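PDB 4PJ2: putative exported protein from Aeromonas hydrophila subsp. hydrophila, which probably inhibits invertebrate-type (i-type) lysozymes in the periplasm, and binds a magnesium ion. Local coordinates for residues Y32-Y37 with D93-N98. Sequence-based numbering, arbitrary orientation.
Sequences YDVRLY and DAFTLN
Asp-93 takes the phenol of Tyr-32 across the gap between two facing strands, a buried polar bond set into an otherwise apolar interface. The OH of Tyr-32 donates to Asp-93 OD2 at 2.6 Å, meeting the anti side of that oxygen 25° out of the carboxylate plane, while OD2 itself lies near the plane of the phenol ring. The other carboxylate oxygen, OD1, is hydrogen-bonded to His-108, so both oxygens of this buried group are satisfied and its rotation is fixed. Two residues on, Phe-95 has CG anti to its carbonyl carbon (chi1 -58°), which carries the ring into the space between the strands. There its edge receives the same tyrosine oxygen, Phe-95 CZ lying 3.5 Å from Tyr-32 OH, and one face carries a CH-pi contact from Val-34, whose CG2 stands 4.1 Å from the centroid of the Phe-95 ring, offset toward the rim. Leu-97 closes the series more loosely, its CB lying 4.2 Å from Leu-36 CD1. The side chain of Leu-97 is also about 5 Å from that of Glu-76, a magnesium ligand. The two segment axes approach to 8.8 Å at 15° from parallel; strands 30-37 and 90-98 lie in separate four-stranded antiparallel sheets, whose inward-pointing alternate residues form the core of a beta sandwich.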
ATOM      1  N   TYR A  32       5.704   0.217 -10.118  1.00 10.64           N
ATOM      2  CA  TYR A  32       7.109   0.439  -9.860  1.00  9.82           C
ATOM      3  C   TYR A  32       7.890  -0.308 -10.917  1.00 10.14           C
ATOM      4  O   TYR A  32       7.370  -1.188 -11.591  1.00 10.96           O
ATOM      5  CB  TYR A  32       7.494  -0.002  -8.455  1.00 11.17           C
ATOM      6  CG  TYR A  32       7.484  -1.485  -8.228  1.00 11.68           C
ATOM      7  CD1 TYR A  32       8.634  -2.230  -8.407  1.00 12.39           C
ATOM      8  CD2 TYR A  32       6.345  -2.143  -7.806  1.00 12.77           C
ATOM      9  CE1 TYR A  32       8.639  -3.580  -8.159  1.00 12.55           C
ATOM     10  CE2 TYR A  32       6.342  -3.491  -7.561  1.00 13.54           C
ATOM     11  CZ  TYR A  32       7.490  -4.206  -7.734  1.00 13.48           C
ATOM     12  OH  TYR A  32       7.531  -5.555  -7.495  1.00 14.93           O
ATOM     13  N   ASP A  33       9.153   0.051 -11.074  1.00 10.21           N
ATOM     14  CA  ASP A  33      10.013  -0.679 -11.974  1.00 10.76           C
ATOM     15  C   ASP A  33      11.285  -1.089 -11.275  1.00 10.73           C
ATOM     16  O   ASP A  33      11.703  -0.475 -10.295  1.00 11.80           O
ATOM     17  CB  ASP A  33      10.314   0.104 -13.253  1.00 11.99           C
ATOM     18  CG  ASP A  33      11.042   1.402 -13.013  1.00 12.99           C
ATOM     19  OD1 ASP A  33      10.361   2.459 -12.931  1.00 14.21           O
ATOM     20  OD2 ASP A  33      12.296   1.365 -12.963  1.00 13.74           O
ATOM     21  N   VAL A  34      11.839  -2.174 -11.791  1.00 10.52           N
ATOM     22  CA  VAL A  34      13.110  -2.716 -11.371  1.00 10.45           C
ATOM     23  C   VAL A  34      13.994  -2.704 -12.607  1.00 10.43           C
ATOM     24  O   VAL A  34      13.605  -3.201 -13.642  1.00 10.88           O
ATOM     25  CB  VAL A  34      12.940  -4.164 -10.884  1.00 11.47           C
ATOM     26  CG1 VAL A  34      14.284  -4.737 -10.501  1.00 12.30           C
ATOM     27  CG2 VAL A  34      11.960  -4.235  -9.713  1.00 11.87           C
ATOM     28  N   ARG A  35      15.178  -2.131 -12.477  1.00  9.80           N
ATOM     29  CA  ARG A  35      16.133  -2.031 -13.590  1.00 10.40           C
ATOM     30  C   ARG A  35      17.445  -2.647 -13.147  1.00 10.00           C
ATOM     31  O   ARG A  35      17.928  -2.345 -12.067  1.00 11.84           O
ATOM     32  CB  ARG A  35      16.343  -0.576 -14.013  1.00 10.63           C
ATOM     33  CG  ARG A  35      15.145   0.026 -14.754  1.00 10.10           C
ATOM     34  CD  ARG A  35      15.332   1.499 -14.966  1.00 11.46           C
ATOM     35  NE  ARG A  35      14.807   2.081 -16.196  1.00 12.68           N
ATOM     36  CZ  ARG A  35      13.639   2.686 -16.359  1.00 12.52           C
ATOM     37  NH1 ARG A  35      12.710   2.687 -15.417  1.00 14.04           N
ATOM     38  NH2 ARG A  35      13.387   3.254 -17.526  1.00 13.60           N
ATOM     39  N   LEU A  36      17.993  -3.506 -13.997  1.00 10.46           N
ATOM     40  CA  LEU A  36      19.227  -4.227 -13.732  1.00 10.60           C
ATOM     41  C   LEU A  36      20.318  -3.718 -14.648  1.00 10.69           C
ATOM     42  O   LEU A  36      20.105  -3.584 -15.866  1.00 11.11           O
ATOM     43  CB  LEU A  36      19.003  -5.702 -13.991  1.00 12.14           C
ATOM     44  CG  LEU A  36      20.152  -6.655 -13.719  1.00 14.13           C
ATOM     45  CD1 LEU A  36      20.517  -6.655 -12.244  1.00 14.24           C
ATOM     46  CD2 LEU A  36      19.802  -8.045 -14.187  1.00 16.23           C
ATOM     47  N   TYR A  37      21.474  -3.469 -14.052  1.00 10.71           N
ATOM     48  CA  TYR A  37      22.669  -2.961 -14.723  1.00 10.88           C
ATOM     49  C   TYR A  37      23.835  -3.904 -14.442  1.00 11.42           C
ATOM     50  O   TYR A  37      23.872  -4.562 -13.403  1.00 11.87           O
ATOM     51  CB  TYR A  37      23.022  -1.565 -14.198  1.00 11.21           C
ATOM     52  CG  TYR A  37      21.906  -0.558 -14.359  1.00 11.20           C
ATOM     53  CD1 TYR A  37      21.901   0.344 -15.425  1.00 11.18           C
ATOM     54  CD2 TYR A  37      20.837  -0.525 -13.452  1.00 11.24           C
ATOM     55  CE1 TYR A  37      20.871   1.235 -15.580  1.00 10.77           C
ATOM     56  CE2 TYR A  37      19.812   0.364 -13.618  1.00 11.19           C
ATOM     57  CZ  TYR A  37      19.829   1.248 -14.677  1.00 10.46           C
ATOM     58  OH  TYR A  37      18.776   2.118 -14.802  1.00 11.06           O
ATOM     59  N   ASP A  93       6.732  -8.729  -4.428  1.00 15.24           N
ATOM     60  CA  ASP A  93       7.204  -9.453  -5.595  1.00 15.17           C
ATOM     61  C   ASP A  93       8.654  -9.832  -5.385  1.00 15.71           C
ATOM     62  O   ASP A  93       9.435  -9.039  -4.872  1.00 16.77           O
ATOM     63  CB  ASP A  93       7.079  -8.581  -6.845  1.00 15.18           C
ATOM     64  CG  ASP A  93       5.664  -8.164  -7.094  1.00 16.71           C
ATOM     65  OD1 ASP A  93       4.828  -9.048  -7.373  1.00 19.94           O
ATOM     66  OD2 ASP A  93       5.376  -6.955  -6.966  1.00 16.67           O
ATOM     67  N   ALA A  94       8.998 -11.046  -5.785  1.00 17.64           N
ATOM     68  CA  ALA A  94      10.383 -11.501  -5.761  1.00 18.43           C
ATOM     69  C   ALA A  94      10.908 -11.628  -7.192  1.00 18.45           C
ATOM     70  O   ALA A  94      10.178 -12.064  -8.085  1.00 17.91           O
ATOM     71  CB  ALA A  94      10.506 -12.838  -5.028  1.00 19.50           C
ATOM     72  N   PHE A  95      12.180 -11.285  -7.367  1.00 17.32           N
ATOM     73  CA  PHE A  95      12.853 -11.324  -8.659  1.00 17.06           C
ATOM     74  C   PHE A  95      14.167 -12.073  -8.563  1.00 17.62           C
ATOM     75  O   PHE A  95      14.918 -11.896  -7.603  1.00 20.07           O
ATOM     76  CB  PHE A  95      13.186  -9.911  -9.167  1.00 16.36           C
ATOM     77  CG  PHE A  95      12.003  -9.010  -9.310  1.00 14.96           C
ATOM     78  CD1 PHE A  95      11.441  -8.764 -10.551  1.00 16.98           C
ATOM     79  CD2 PHE A  95      11.477  -8.375  -8.209  1.00 15.59           C
ATOM     80  CE1 PHE A  95      10.358  -7.925 -10.667  1.00 17.95           C
ATOM     81  CE2 PHE A  95      10.376  -7.546  -8.318  1.00 15.61           C
ATOM     82  CZ  PHE A  95       9.826  -7.318  -9.547  1.00 17.20           C
ATOM     83  N   THR A  96      14.441 -12.882  -9.570  1.00 20.10           N
ATOM     84  CA  THR A  96      15.790 -13.399  -9.764  1.00 21.13           C
ATOM     85  C   THR A  96      16.551 -12.415 -10.628  1.00 22.43           C
ATOM     86  O   THR A  96      15.956 -11.764 -11.500  1.00 23.01           O
ATOM     87  CB  THR A  96      15.813 -14.785 -10.415  1.00 22.91           C
ATOM     88  OG1 THR A  96      14.986 -14.789 -11.577  1.00 22.58           O
ATOM     89  CG2 THR A  96      15.311 -15.821  -9.446  1.00 23.32           C
ATOM     90  N   LEU A  97      17.853 -12.295 -10.340  1.00 22.73           N
ATOM     91  CA  LEU A  97      18.772 -11.386 -11.028  1.00 22.62           C
ATOM     92  C   LEU A  97      20.230 -11.880 -10.921  1.00 23.26           C
ATOM     93  O   LEU A  97      20.810 -11.962  -9.826  1.00 24.52           O
ATOM     94  CB  LEU A  97      18.704  -9.968 -10.481  1.00 23.95           C
ATOM     95  CG  LEU A  97      17.818  -9.656  -9.289  1.00 25.37           C
ATOM     96  CD1 LEU A  97      18.354 -10.284  -8.021  1.00 24.47           C
ATOM     97  CD2 LEU A  97      17.748  -8.181  -9.120  1.00 26.42           C
ATOM     98  N   ASN A  98      20.838 -12.179 -12.059  1.00 23.22           N
ATOM     99  CA  ASN A  98      22.226 -12.626 -12.078  1.00 23.72           C
ATOM    100  C   ASN A  98      22.848 -12.394 -13.460  1.00 23.53           C
ATOM    101  O   ASN A  98      22.146 -12.123 -14.440  1.00 22.80           O
ATOM    102  CB  ASN A  98      22.322 -14.101 -11.661  1.00 26.10           C
ATOM    103  CG  ASN A  98      21.457 -14.999 -12.506  1.00 27.89           C
ATOM    104  OD1 ASN A  98      21.724 -15.192 -13.699  1.00 28.93           O
ATOM    105  ND2 ASN A  98      20.415 -15.564 -11.900  1.00 28.95           N
TER